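Local coordinates for nucleocapsid (Crimean-congo hemorrhagic fever virus, PDB 4AKL), which binds single- and double-stranded RNA, probably helps to package the viral genome, and probably also cuts double-stranded DNA without regard to sequence, at residues Q49-T54 / Q437-N442; G218-S223 / T278-H283; Y30-S35 / N415-T420; K342-A347 / E361-D366; N150-E155 / G474-A479. All blocks are in the same frame, centred on the assembly; numbering follows the deposited sequence.

Contact 1 of 5, residues Q49-T54 / Q437-N442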
# COMPACT_ATOMS: atom_id res chain seq x y z
N GLN A 49 -31.60 9.45 -1.98
CA GLN A 49 -31.72 9.14 -0.56
C GLN A 49 -30.82 10.05 0.26
O GLN A 49 -31.26 10.66 1.25
CB GLN A 49 -31.36 7.69 -0.24
CG GLN A 49 -32.34 6.61 -0.77
CD GLN A 49 -31.87 5.21 -0.37
OE1 GLN A 49 -31.12 5.05 0.62
NE2 GLN A 49 -32.26 4.22 -1.13
N MET A 50 -29.57 10.15 -0.18
CA MET A 50 -28.57 10.98 0.50
C MET A 50 -29.05 12.41 0.56
O MET A 50 -29.04 13.00 1.63
CB MET A 50 -27.19 10.90 -0.19
CG MET A 50 -26.06 11.45 0.62
SD MET A 50 -25.83 10.61 2.25
CE MET A 50 -24.74 9.30 1.79
N ALA A 51 -29.52 12.94 -0.58
CA ALA A 51 -30.00 14.29 -0.67
C ALA A 51 -31.24 14.58 0.22
O ALA A 51 -31.44 15.71 0.66
CB ALA A 51 -30.33 14.61 -2.15
N GLY A 52 -32.09 13.56 0.44
CA GLY A 52 -33.28 13.70 1.32
C GLY A 52 -33.00 13.40 2.79
O GLY A 52 -33.87 13.53 3.63
N ALA A 53 -31.79 12.98 3.11
CA ALA A 53 -31.42 12.62 4.49
C ALA A 53 -30.88 13.85 5.25
O ALA A 53 -29.99 14.55 4.73
CB ALA A 53 -30.38 11.50 4.47
N THR A 54 -31.37 14.09 6.46
CA THR A 54 -30.88 15.22 7.32
C THR A 54 -29.74 14.82 8.33
O THR A 54 -28.68 15.48 8.38
CB THR A 54 -32.08 15.93 8.03
OG1 THR A 54 -32.95 16.51 7.04
CG2 THR A 54 -31.60 17.06 9.03
N GLN A 437 -20.80 10.20 -1.59
CA GLN A 437 -20.09 10.78 -0.42
C GLN A 437 -20.25 12.30 -0.43
O GLN A 437 -20.47 12.93 0.65
CB GLN A 437 -18.56 10.51 -0.34
CG GLN A 437 -18.07 9.06 -0.46
CD GLN A 437 -16.51 8.87 -0.32
OE1 GLN A 437 -15.87 7.92 -0.93
NE2 GLN A 437 -15.91 9.74 0.51
N LYS A 438 -20.13 12.89 -1.61
CA LYS A 438 -20.14 14.32 -1.75
C LYS A 438 -21.49 14.95 -1.43
O LYS A 438 -21.55 16.05 -0.88
CB LYS A 438 -19.72 14.70 -3.18
CG LYS A 438 -19.45 16.14 -3.38
CD LYS A 438 -18.60 16.42 -4.68
CE LYS A 438 -19.38 16.81 -5.91
NZ LYS A 438 -19.03 18.22 -6.39
N THR A 439 -22.57 14.26 -1.81
CA THR A 439 -23.94 14.72 -1.54
C THR A 439 -24.18 14.88 -0.04
O THR A 439 -24.79 15.86 0.40
CB THR A 439 -24.97 13.72 -2.11
OG1 THR A 439 -24.80 13.60 -3.51
CG2 THR A 439 -26.36 14.15 -1.84
N GLY A 440 -23.70 13.92 0.72
CA GLY A 440 -23.96 13.86 2.14
C GLY A 440 -22.96 14.47 3.09
O GLY A 440 -23.32 14.72 4.25
N PHE A 441 -21.73 14.71 2.65
CA PHE A 441 -20.67 15.19 3.53
C PHE A 441 -19.69 16.08 2.81
O PHE A 441 -19.61 16.04 1.58
CB PHE A 441 -19.84 14.02 4.08
CG PHE A 441 -20.65 12.90 4.67
CD1 PHE A 441 -21.09 12.95 6.00
CD2 PHE A 441 -20.98 11.77 3.90
CE1 PHE A 441 -21.85 11.88 6.54
CE2 PHE A 441 -21.73 10.70 4.42
CZ PHE A 441 -22.16 10.74 5.74
N ASN A 442 -18.92 16.85 3.59
CA ASN A 442 -17.84 17.69 3.06
C ASN A 442 -16.61 16.84 2.71
O ASN A 442 -15.99 16.30 3.58
CB ASN A 442 -17.45 18.76 4.09
CG ASN A 442 -16.62 19.90 3.47
OD1 ASN A 442 -16.13 19.82 2.31
ND2 ASN A 442 -16.46 21.00 4.26
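The Phe441 ring meets the side chain of Met50 obliquely, CE of Met50 lying 4.2 Å from CE2 of Phe441. SD of Met50 is 5.5 Å from the ring centroid, 42° off the ring normal. This is a Met-aromatic contact made at a slant, with further cover for the ring from Lys59 and Asp60. Before reaching the ring, the methionine passes closely along the backbone of Gly440, its CG 3.4 Å from the Gly440 N and its SD 3.8 Å from the Gly440 CA. Glycine suits this place because it has no side chain in the path of the sulfur. The bends at chi2 and chi3 of Met50 turn the flexible chain past it. Beside this line Thr439 offers its methyl, CG2, 3.6 Å from the Ala51 N; the branched threonine can do so while its hydroxyl bonds to the carbonyl of Glu435 in its own helix. The contact joins the C-terminal parts of helix 45-52 and helix 425-440. Helix 56-71 packs beside the pair, its Ile62 touching Ala53, just beyond helix 45-52, and its Tyr63 touching Gln437. Lys59 NZ bonds the Gly440 carbonyl just where the chain leaves helical form at Phe441.

Contact 2 of 5, residues G218-S223 / T278-H283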
# COMPACT_ATOMS: atom_id res chain seq x y z
N GLY A 218 35.88 23.55 -4.08
CA GLY A 218 36.84 23.87 -3.04
C GLY A 218 37.02 22.71 -2.08
O GLY A 218 37.15 21.56 -2.48
N ASP A 219 37.02 23.01 -0.79
CA ASP A 219 37.25 21.97 0.21
C ASP A 219 36.19 20.87 0.14
O ASP A 219 35.01 21.13 -0.12
CB ASP A 219 37.26 22.56 1.61
CG ASP A 219 37.84 21.59 2.62
OD1 ASP A 219 39.04 21.24 2.45
OD2 ASP A 219 37.08 21.19 3.53
N ILE A 220 36.64 19.63 0.40
CA ILE A 220 35.78 18.45 0.32
C ILE A 220 34.54 18.54 1.25
O ILE A 220 33.49 17.97 0.94
CB ILE A 220 36.60 17.18 0.64
CG1 ILE A 220 35.89 15.93 0.15
CG2 ILE A 220 36.90 17.07 2.15
CD1 ILE A 220 35.68 15.87 -1.34
N ASN A 221 34.66 19.26 2.35
CA ASN A 221 33.57 19.40 3.31
C ASN A 221 32.69 20.62 3.05
O ASN A 221 31.67 20.78 3.72
CB ASN A 221 34.13 19.46 4.73
CG ASN A 221 34.92 18.21 5.08
OD1 ASN A 221 34.43 17.08 4.93
ND2 ASN A 221 36.15 18.40 5.56
N LYS A 222 33.07 21.46 2.07
CA LYS A 222 32.32 22.71 1.80
C LYS A 222 30.79 22.50 1.74
O LYS A 222 30.30 21.69 0.94
CB LYS A 222 32.81 23.44 0.51
CG LYS A 222 32.31 24.90 0.44
CD LYS A 222 32.80 25.68 -0.78
CE LYS A 222 32.21 27.12 -0.77
NZ LYS A 222 32.44 27.85 -2.04
N SER A 223 30.06 23.21 2.59
CA SER A 223 28.60 23.18 2.53
C SER A 223 28.12 24.32 1.64
O SER A 223 28.72 25.41 1.63
CB SER A 223 27.96 23.25 3.93
OG SER A 223 28.68 24.07 4.82
N THR A 278 37.01 9.53 7.13
CA THR A 278 35.92 9.73 8.07
C THR A 278 34.89 10.68 7.49
O THR A 278 33.70 10.37 7.51
CB THR A 278 36.43 10.27 9.44
OG1 THR A 278 37.29 9.30 10.03
CG2 THR A 278 35.25 10.54 10.42
N ASN A 279 35.35 11.82 6.96
CA ASN A 279 34.45 12.87 6.48
C ASN A 279 33.66 12.52 5.23
O ASN A 279 32.49 12.91 5.11
CB ASN A 279 35.20 14.18 6.27
CG ASN A 279 35.51 14.89 7.56
OD1 ASN A 279 34.86 14.66 8.59
ND2 ASN A 279 36.49 15.77 7.51
N LEU A 280 34.29 11.80 4.31
CA LEU A 280 33.60 11.32 3.13
C LEU A 280 32.45 10.38 3.53
O LEU A 280 31.36 10.44 2.93
CB LEU A 280 34.56 10.63 2.15
CG LEU A 280 35.32 11.60 1.23
CD1 LEU A 280 36.61 10.98 0.61
CD2 LEU A 280 34.33 12.11 0.13
N LEU A 281 32.68 9.54 4.55
CA LEU A 281 31.62 8.63 5.04
C LEU A 281 30.42 9.36 5.65
O LEU A 281 29.27 8.93 5.44
CB LEU A 281 32.16 7.57 6.02
CG LEU A 281 33.17 6.60 5.38
CD1 LEU A 281 33.85 5.69 6.43
CD2 LEU A 281 32.49 5.77 4.27
N LYS A 282 30.67 10.46 6.40
CA LYS A 282 29.58 11.31 6.91
C LYS A 282 28.79 11.83 5.72
O LYS A 282 27.58 11.82 5.71
CB LYS A 282 30.08 12.52 7.72
CG LYS A 282 31.08 12.25 8.82
CD LYS A 282 30.55 11.32 9.85
CE LYS A 282 31.56 11.15 11.00
NZ LYS A 282 30.88 10.90 12.30
N HIS A 283 29.51 12.29 4.69
CA HIS A 283 28.84 12.84 3.52
C HIS A 283 28.04 11.78 2.74
O HIS A 283 26.96 12.09 2.26
CB HIS A 283 29.78 13.59 2.60
CG HIS A 283 30.55 14.68 3.29
ND1 HIS A 283 30.01 15.44 4.31
CD2 HIS A 283 31.83 15.12 3.11
CE1 HIS A 283 30.92 16.31 4.72
NE2 HIS A 283 32.03 16.14 4.01
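Asn221 and His283 both set their side chains beside the backbone N and opposite the carbonyl carbon (chi1 -60° in Asn221), and from the two sides this carries an amide oxygen and an imidazole nitrogen to one another. His283 NE2 donates to Asn221 OD1 over 2.7 Å with an N-H...O angle of 153°. NE2 lies in the carbonyl plane, on a lone pair of OD1, and OD1 in turn comes to the edge of the imidazole, slightly tilted from its plane; the amide and ring planes stand 61° apart. Asparagine is well placed here, since its short side chain gives a neutral acceptor at the tip of a turn. One face of the imidazole lies against the Asn279 carbonyl oxygen, one helical turn earlier, and the CB of Asn279 also comes within 3.3 Å of Asn221 OD1. The turn that presents this oxygen is a type I beta turn from Asp219 to Lys222, closed by Lys222 N to Asp219 O at 2.9 Å and helped by a weak bond from Asn221 N to Asp219 OD2. Next to the polar pair, Ile220 CG1 and Leu280 CD2 meet at 4.1 Å, an apolar contact in which two buried, branched chains cross at about a right angle. The loop between helices 195-204 and 230-242 is thereby fastened to the middle of helix 270-292. Val231 of helix 230-242 touches both Ile220 and His283, while Leu280 reaches on to Val254 and Leu257 of helix 245-263.

Contact 3 of 5, residues Y30-S35 / N415-T420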
# COMPACT_ATOMS: atom_id res chain seq x y z
N TYR A 30 -18.26 -8.73 -16.21
CA TYR A 30 -17.96 -7.38 -15.67
C TYR A 30 -16.81 -7.33 -14.73
O TYR A 30 -16.52 -6.26 -14.20
CB TYR A 30 -19.22 -6.80 -14.97
CG TYR A 30 -20.40 -6.76 -15.90
CD1 TYR A 30 -20.43 -5.86 -16.96
CD2 TYR A 30 -21.46 -7.63 -15.74
CE1 TYR A 30 -21.49 -5.81 -17.82
CE2 TYR A 30 -22.55 -7.60 -16.63
CZ TYR A 30 -22.56 -6.69 -17.65
OH TYR A 30 -23.62 -6.65 -18.52
N THR A 31 -16.14 -8.47 -14.51
CA THR A 31 -15.04 -8.55 -13.57
C THR A 31 -13.83 -9.16 -14.21
O THR A 31 -13.98 -9.99 -15.08
CB THR A 31 -15.40 -9.39 -12.36
OG1 THR A 31 -15.89 -10.66 -12.77
CG2 THR A 31 -16.47 -8.71 -11.53
N ASN A 32 -12.64 -8.75 -13.76
CA ASN A 32 -11.35 -9.27 -14.26
C ASN A 32 -11.18 -10.70 -13.89
O ASN A 32 -10.81 -11.53 -14.71
CB ASN A 32 -10.16 -8.47 -13.73
CG ASN A 32 -10.18 -7.01 -14.18
OD1 ASN A 32 -10.59 -6.71 -15.31
ND2 ASN A 32 -9.73 -6.12 -13.31
N SER A 33 -11.46 -11.00 -12.64
CA SER A 33 -11.39 -12.35 -12.17
C SER A 33 -12.83 -12.84 -12.04
O SER A 33 -13.72 -12.07 -11.75
CB SER A 33 -10.57 -12.36 -10.87
OG SER A 33 -10.25 -13.64 -10.44
N TYR A 34 -13.08 -14.12 -12.31
CA TYR A 34 -14.43 -14.71 -12.17
C TYR A 34 -15.06 -14.39 -10.79
O TYR A 34 -14.38 -14.43 -9.74
CB TYR A 34 -14.39 -16.20 -12.38
CG TYR A 34 -14.46 -16.65 -13.85
CD1 TYR A 34 -15.66 -16.69 -14.51
CD2 TYR A 34 -13.32 -17.03 -14.53
CE1 TYR A 34 -15.74 -17.11 -15.87
CE2 TYR A 34 -13.36 -17.45 -15.86
CZ TYR A 34 -14.56 -17.48 -16.53
OH TYR A 34 -14.59 -17.90 -17.85
N SER A 35 -16.34 -14.07 -10.81
CA SER A 35 -17.05 -13.61 -9.65
C SER A 35 -18.53 -13.89 -9.78
O SER A 35 -18.98 -14.54 -10.75
CB SER A 35 -16.84 -12.09 -9.53
OG SER A 35 -17.64 -11.42 -10.46
N ASN A 415 -11.68 -5.44 -8.79
CA ASN A 415 -12.02 -6.55 -9.69
C ASN A 415 -13.01 -6.15 -10.81
O ASN A 415 -13.23 -6.92 -11.74
CB ASN A 415 -12.59 -7.73 -8.89
CG ASN A 415 -12.63 -9.00 -9.69
OD1 ASN A 415 -11.74 -9.27 -10.53
ND2 ASN A 415 -13.66 -9.80 -9.47
N LEU A 416 -13.63 -4.96 -10.72
CA LEU A 416 -14.53 -4.50 -11.79
C LEU A 416 -13.68 -4.09 -12.97
O LEU A 416 -12.66 -3.42 -12.77
CB LEU A 416 -15.41 -3.32 -11.38
CG LEU A 416 -16.62 -3.65 -10.51
CD1 LEU A 416 -17.19 -2.37 -9.90
CD2 LEU A 416 -17.73 -4.44 -11.27
N ARG A 417 -14.11 -4.47 -14.20
CA ARG A 417 -13.31 -4.20 -15.41
C ARG A 417 -13.16 -2.72 -15.66
O ARG A 417 -14.01 -1.93 -15.24
CB ARG A 417 -13.93 -4.87 -16.68
CG ARG A 417 -13.82 -6.39 -16.70
CD ARG A 417 -14.43 -7.03 -17.94
NE ARG A 417 -14.27 -8.50 -17.93
CZ ARG A 417 -13.15 -9.17 -18.28
NH1 ARG A 417 -12.04 -8.53 -18.70
NH2 ARG A 417 -13.15 -10.51 -18.20
N THR A 418 -12.08 -2.35 -16.32
CA THR A 418 -11.83 -0.99 -16.72
C THR A 418 -11.90 -0.79 -18.24
O THR A 418 -11.78 0.32 -18.70
CB THR A 418 -10.44 -0.50 -16.23
OG1 THR A 418 -9.41 -1.36 -16.71
CG2 THR A 418 -10.40 -0.45 -14.65
N ASN A 419 -12.11 -1.87 -19.01
CA ASN A 419 -12.04 -1.77 -20.50
C ASN A 419 -13.27 -1.12 -21.15
O ASN A 419 -14.34 -1.01 -20.53
CB ASN A 419 -11.73 -3.12 -21.12
CG ASN A 419 -12.60 -4.24 -20.58
OD1 ASN A 419 -13.70 -4.50 -21.09
ND2 ASN A 419 -12.09 -4.93 -19.54
N THR A 420 -13.12 -0.66 -22.39
CA THR A 420 -14.22 0.07 -23.05
C THR A 420 -15.31 -0.86 -23.58
O THR A 420 -16.42 -0.40 -23.81
CB THR A 420 -13.73 0.99 -24.17
OG1 THR A 420 -12.57 1.69 -23.73
CG2 THR A 420 -14.82 2.02 -24.56
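Ser33 O takes two hydrogen bonds, from Asn415 ND2 across the contact at 3.2 Å and from Thr31 OG1 at 2.8 Å, and the donors come from opposite faces of its carbonyl plane. The setting is a single beta bridge between two loops, with Thr31 and Leu416 as the bridged pair. The backbone bonds lie on either side of that pair: Asn32 N donates to Asn415 O at 2.8 Å, and Arg417 N to Tyr30 O at 3.0 Å. Asparagine suits position 415 because its amide can behave like one more peptide unit. With CG anti to the backbone N (chi1 -166°), it lies alongside Ser33 and pairs with both ends of that residue. OD1 accepts from Ser33 N at 2.7 Å through an in-plane lone pair, and ND2 gives a further bond to Cys74 O, so the buried amide is well satisfied. The hydroxyl of Ser33 turns elsewhere, to Glu79. Arg417 stretches its extended chain past Asn32, whose OD1 lies against CG while its ND2 bonds Gln463 O. The guanidinium is held in part by NH2 bonding to Asp28 O. One face of that flat group rests against the Thr31 carbonyl, with Thr31 O 3.2 Å from NE of Arg417 at an angle too poor for a hydrogen bond.

Contact 4 of 5, residues K342-A347 / E361-D366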
# COMPACT_ATOMS: atom_id res chain seq x y z
N LYS A 342 -19.70 1.56 14.94
CA LYS A 342 -19.77 1.38 16.35
C LYS A 342 -20.19 -0.06 16.68
O LYS A 342 -19.59 -0.67 17.55
CB LYS A 342 -20.64 2.44 17.04
CG LYS A 342 -20.60 2.39 18.57
CD LYS A 342 -19.42 3.17 19.19
CE LYS A 342 -18.04 2.73 18.69
NZ LYS A 342 -16.99 3.41 19.37
N LYS A 343 -21.17 -0.60 15.97
CA LYS A 343 -21.60 -1.99 16.18
C LYS A 343 -20.52 -3.00 15.85
O LYS A 343 -20.43 -4.02 16.52
CB LYS A 343 -22.88 -2.30 15.36
CG LYS A 343 -24.13 -1.59 15.89
CD LYS A 343 -25.21 -1.53 14.78
CE LYS A 343 -26.54 -0.99 15.29
NZ LYS A 343 -26.41 0.18 16.24
N MET A 344 -19.71 -2.75 14.81
CA MET A 344 -18.57 -3.65 14.49
C MET A 344 -17.59 -3.60 15.68
O MET A 344 -17.11 -4.61 16.14
CB MET A 344 -17.92 -3.18 13.20
CG MET A 344 -16.78 -3.98 12.67
SD MET A 344 -15.22 -3.52 13.45
CE MET A 344 -14.99 -2.00 12.50
N LYS A 345 -17.34 -2.41 16.21
CA LYS A 345 -16.34 -2.30 17.25
C LYS A 345 -16.76 -2.98 18.54
O LYS A 345 -15.92 -3.66 19.21
CB LYS A 345 -15.95 -0.84 17.44
CG LYS A 345 -15.09 -0.35 16.35
CD LYS A 345 -14.86 1.18 16.37
CE LYS A 345 -13.74 1.55 17.23
NZ LYS A 345 -13.59 3.04 17.30
N LYS A 346 -18.07 -2.87 18.87
CA LYS A 346 -18.64 -3.46 20.07
C LYS A 346 -18.67 -4.98 20.01
O LYS A 346 -18.60 -5.67 21.07
CB LYS A 346 -20.07 -2.90 20.33
CG LYS A 346 -20.14 -1.34 20.49
CD LYS A 346 -19.46 -0.80 21.77
CE LYS A 346 -19.15 0.72 21.64
NZ LYS A 346 -18.36 1.25 22.81
N ALA A 347 -18.80 -5.51 18.79
CA ALA A 347 -18.82 -6.94 18.58
C ALA A 347 -17.42 -7.54 18.85
O ALA A 347 -17.31 -8.67 19.37
CB ALA A 347 -19.26 -7.27 17.17
N GLU A 361 -7.54 -3.68 20.19
CA GLU A 361 -6.47 -2.86 20.76
C GLU A 361 -5.50 -2.31 19.72
O GLU A 361 -4.78 -1.34 19.99
CB GLU A 361 -5.72 -3.61 21.83
CG GLU A 361 -4.69 -2.78 22.64
CD GLU A 361 -5.28 -1.59 23.50
OE1 GLU A 361 -6.43 -1.12 23.29
OE2 GLU A 361 -4.55 -1.14 24.38
N LEU A 362 -5.51 -2.90 18.53
CA LEU A 362 -4.74 -2.37 17.40
C LEU A 362 -5.32 -1.05 16.78
O LEU A 362 -4.58 -0.26 16.18
CB LEU A 362 -4.57 -3.44 16.33
CG LEU A 362 -3.99 -4.77 16.80
CD1 LEU A 362 -3.90 -5.74 15.60
CD2 LEU A 362 -2.64 -4.60 17.51
N PHE A 363 -6.61 -0.81 16.94
CA PHE A 363 -7.24 0.38 16.36
C PHE A 363 -6.58 1.67 16.75
O PHE A 363 -6.33 1.91 17.93
CB PHE A 363 -8.72 0.49 16.74
CG PHE A 363 -9.63 -0.51 16.06
CD1 PHE A 363 -9.43 -0.92 14.81
CD2 PHE A 363 -10.75 -1.00 16.74
CE1 PHE A 363 -10.30 -1.84 14.18
CE2 PHE A 363 -11.60 -1.91 16.14
CZ PHE A 363 -11.37 -2.33 14.83
N ALA A 364 -6.32 2.53 15.78
CA ALA A 364 -5.74 3.85 16.08
C ALA A 364 -6.72 5.02 15.94
O ALA A 364 -6.33 6.21 16.00
CB ALA A 364 -4.49 4.09 15.19
N ASP A 365 -7.99 4.72 15.74
CA ASP A 365 -8.99 5.76 15.42
C ASP A 365 -8.99 6.94 16.38
O ASP A 365 -9.10 8.07 15.95
CB ASP A 365 -10.42 5.18 15.40
CG ASP A 365 -10.55 4.00 14.39
OD1 ASP A 365 -9.96 2.95 14.61
OD2 ASP A 365 -11.20 4.17 13.36
N ASP A 366 -8.86 6.68 17.65
CA ASP A 366 -8.98 7.71 18.68
C ASP A 366 -7.67 8.15 19.24
O ASP A 366 -7.63 9.11 20.02
CB ASP A 366 -9.86 7.18 19.82
CG ASP A 366 -11.34 7.10 19.43
OD1 ASP A 366 -11.81 7.95 18.62
OD2 ASP A 366 -12.03 6.22 19.94
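Lys345 and Phe363 carry most of this local helix-to-loop packing, in which one side of helix 341-350 rests on the chain that follows the short helix 355-360, the latter lying between the two segments in sequence. The apolar part comes first. Lys345 crosses the Phe363 ring obliquely and uses its methylene carbons: CG lies 3.8 Å from CE2 of Phe363, and CE lies 4.0 Å from CD2. A long lysine suits this place because its aliphatic stem can lie against an aromatic ring while its charged end travels on. Met344, the preceding residue, adds SD at 4.3 Å from CZ of Phe363, again at a slant, its flexible thioether packing against the buried ring. The ring has further neighbours in Leu380 and Ile385 and an edge-to-face (T-shaped) partner in Tyr360, so phenylalanine here fills a site lined by several parts of the chain. The second part is electrostatic. The Lys345 chain bends at chi3 (86°), and its amino group arrives near two carboxylates without forming a salt bridge with either, which leaves a long-range attraction that would probably favour the charged forms of all three. Asp365 has a firmer partner of its own, since its OD1 takes a hydrogen bond from the Ala382 N, which helps hold that carboxylate in place. Of the two acids, Asp366 is the more exposed. Between the charged atoms, Lys345 NZ is 4.4 Å from Asp366 OD2 and 4.5 Å from Asp365 OD1.

Contact 5 of 5, residues N150-E155 / G474-A479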
# COMPACT_ATOMS: atom_id res chain seq x y z
N ASN A 150 5.74 -2.00 -13.39
CA ASN A 150 5.70 -1.23 -14.64
C ASN A 150 5.49 0.24 -14.21
O ASN A 150 5.94 0.60 -13.09
CB ASN A 150 4.62 -1.79 -15.59
CG ASN A 150 5.12 -2.95 -16.45
OD1 ASN A 150 6.15 -3.64 -16.15
ND2 ASN A 150 4.40 -3.19 -17.57
N LYS A 151 4.86 1.07 -15.06
CA LYS A 151 4.61 2.48 -14.78
C LYS A 151 3.10 2.75 -14.65
O LYS A 151 2.27 1.91 -15.05
CB LYS A 151 5.19 3.35 -15.91
CG LYS A 151 6.71 3.25 -16.07
CD LYS A 151 7.24 4.11 -17.22
CE LYS A 151 8.77 3.99 -17.33
NZ LYS A 151 9.43 4.35 -16.03
N VAL A 152 2.75 3.91 -14.09
CA VAL A 152 1.33 4.30 -13.98
C VAL A 152 0.73 4.43 -15.39
O VAL A 152 1.44 4.64 -16.33
CB VAL A 152 1.13 5.63 -13.17
CG1 VAL A 152 1.72 5.50 -11.76
CG2 VAL A 152 1.71 6.85 -13.92
N LEU A 153 -0.59 4.28 -15.52
CA LEU A 153 -1.28 4.50 -16.82
C LEU A 153 -1.18 5.97 -17.23
O LEU A 153 -1.47 6.86 -16.44
CB LEU A 153 -2.75 4.07 -16.75
CG LEU A 153 -3.09 2.61 -16.38
CD1 LEU A 153 -4.59 2.40 -16.11
CD2 LEU A 153 -2.62 1.66 -17.47
N ALA A 154 -0.74 6.22 -18.47
CA ALA A 154 -0.67 7.58 -19.04
C ALA A 154 -2.07 8.09 -19.34
O ALA A 154 -2.38 9.26 -19.12
CB ALA A 154 0.15 7.59 -20.33
N GLU A 155 -2.90 7.20 -19.85
CA GLU A 155 -4.23 7.51 -20.27
C GLU A 155 -5.19 6.67 -19.44
O GLU A 155 -4.86 5.55 -19.06
CB GLU A 155 -4.40 7.15 -21.77
CG GLU A 155 -3.14 7.37 -22.68
CD GLU A 155 -3.06 8.71 -23.49
OE1 GLU A 155 -4.08 9.17 -24.06
OE2 GLU A 155 -1.95 9.30 -23.56
N GLY A 474 6.02 6.66 -11.42
CA GLY A 474 5.31 7.78 -12.02
C GLY A 474 4.32 8.40 -11.05
O GLY A 474 4.30 8.10 -9.88
N ASN A 475 3.49 9.28 -11.59
CA ASN A 475 2.49 10.01 -10.84
C ASN A 475 1.14 9.60 -11.42
O ASN A 475 0.79 9.98 -12.55
CB ASN A 475 2.76 11.52 -10.98
CG ASN A 475 1.73 12.40 -10.23
OD1 ASN A 475 1.14 11.98 -9.20
ND2 ASN A 475 1.52 13.62 -10.74
N ALA A 476 0.40 8.79 -10.66
CA ALA A 476 -0.94 8.35 -11.09
C ALA A 476 -1.82 9.54 -11.50
O ALA A 476 -2.49 9.50 -12.53
CB ALA A 476 -1.63 7.56 -9.99
N THR A 477 -1.75 10.60 -10.70
CA THR A 477 -2.59 11.79 -10.86
C THR A 477 -2.31 12.68 -12.09
O THR A 477 -3.00 13.70 -12.27
CB THR A 477 -2.54 12.64 -9.57
OG1 THR A 477 -3.78 13.35 -9.42
CG2 THR A 477 -1.36 13.61 -9.58
N SER A 478 -1.31 12.31 -12.90
CA SER A 478 -1.00 12.97 -14.15
C SER A 478 -1.76 12.36 -15.32
O SER A 478 -1.68 12.87 -16.41
CB SER A 478 0.51 12.86 -14.45
OG SER A 478 1.26 13.57 -13.47
N ALA A 479 -2.50 11.28 -15.09
CA ALA A 479 -3.20 10.60 -16.17
C ALA A 479 -4.11 11.52 -16.97
O ALA A 479 -4.78 12.39 -16.42
CB ALA A 479 -4.00 9.45 -15.64
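This is a loop-to-loop contact on the surface, where the Val152 side chain and the Leu153 and Ala154 carbonyls meet Ala476 and Ala479, just ahead of the small two-stranded parallel sheet formed by strands 155-156 and 480-481. Val152 does most of the work. Its two methyls rest on the peptide that joins Asn475 to Ala476, where the 3-10 segment 476-478 begins: CG1 lies 3.7 Å from the Ala476 N and 4.3 Å from the Ala476 CB, and CG2 lies 3.5 Å from the Asn475 O. With CG1 beside its backbone N and opposite the carbonyl carbon (chi1 -58°), the forked valine can touch both atoms at once. A short, branched side chain suits this place, since both methyls can pack on one peptide close to the backbone. Gly474 lies along the same valine, and its positive phi (118°) is one that glycine accepts readily. Inside the second loop, the Asn475 O accepts from the Ser478 N, a bond that closes the 3-10 turn, and Asn475 ND2 adds a weak bond to Ser478 OG. The small Ala476 lets the turn sit close against helix 450-460, where it touches His456, Leu459 and Val460. Backbone bonds flank the contact, between Lys473 and Val152 and between Asn480 and Ala154, the latter leading into the sheet. Ala479, equally small, allows near approach of the backbones: its CB is 3.7 Å from the Leu153 O, and its CA makes a CA-H...O contact of 3.3 Å with the Ala154 O.

Contacts 1, 3 and 5 each tie the N-terminal half of the chain to its last 70 residues, and their segments alternate along the sequence, so the chain's two ends are interwoven in one largely helical body. Contacts 3 and 5 are the closest pair, with nearest atoms about 6 Å apart. Contacts 1 and 3 are linked by helix 425-440, which ends in contact 1 and begins just after the loop of contact 3. Within the span between the segments of contact 1, contact 2 closes before contact 4 opens. Contact 4 is local, its centre about 25 Å from that of contact 1. Contact 2 lies about 59 Å from contact 1, centre to centre, in a separate helical arm, and between its segments runs the DEVD motif, Asp266 to Asp269.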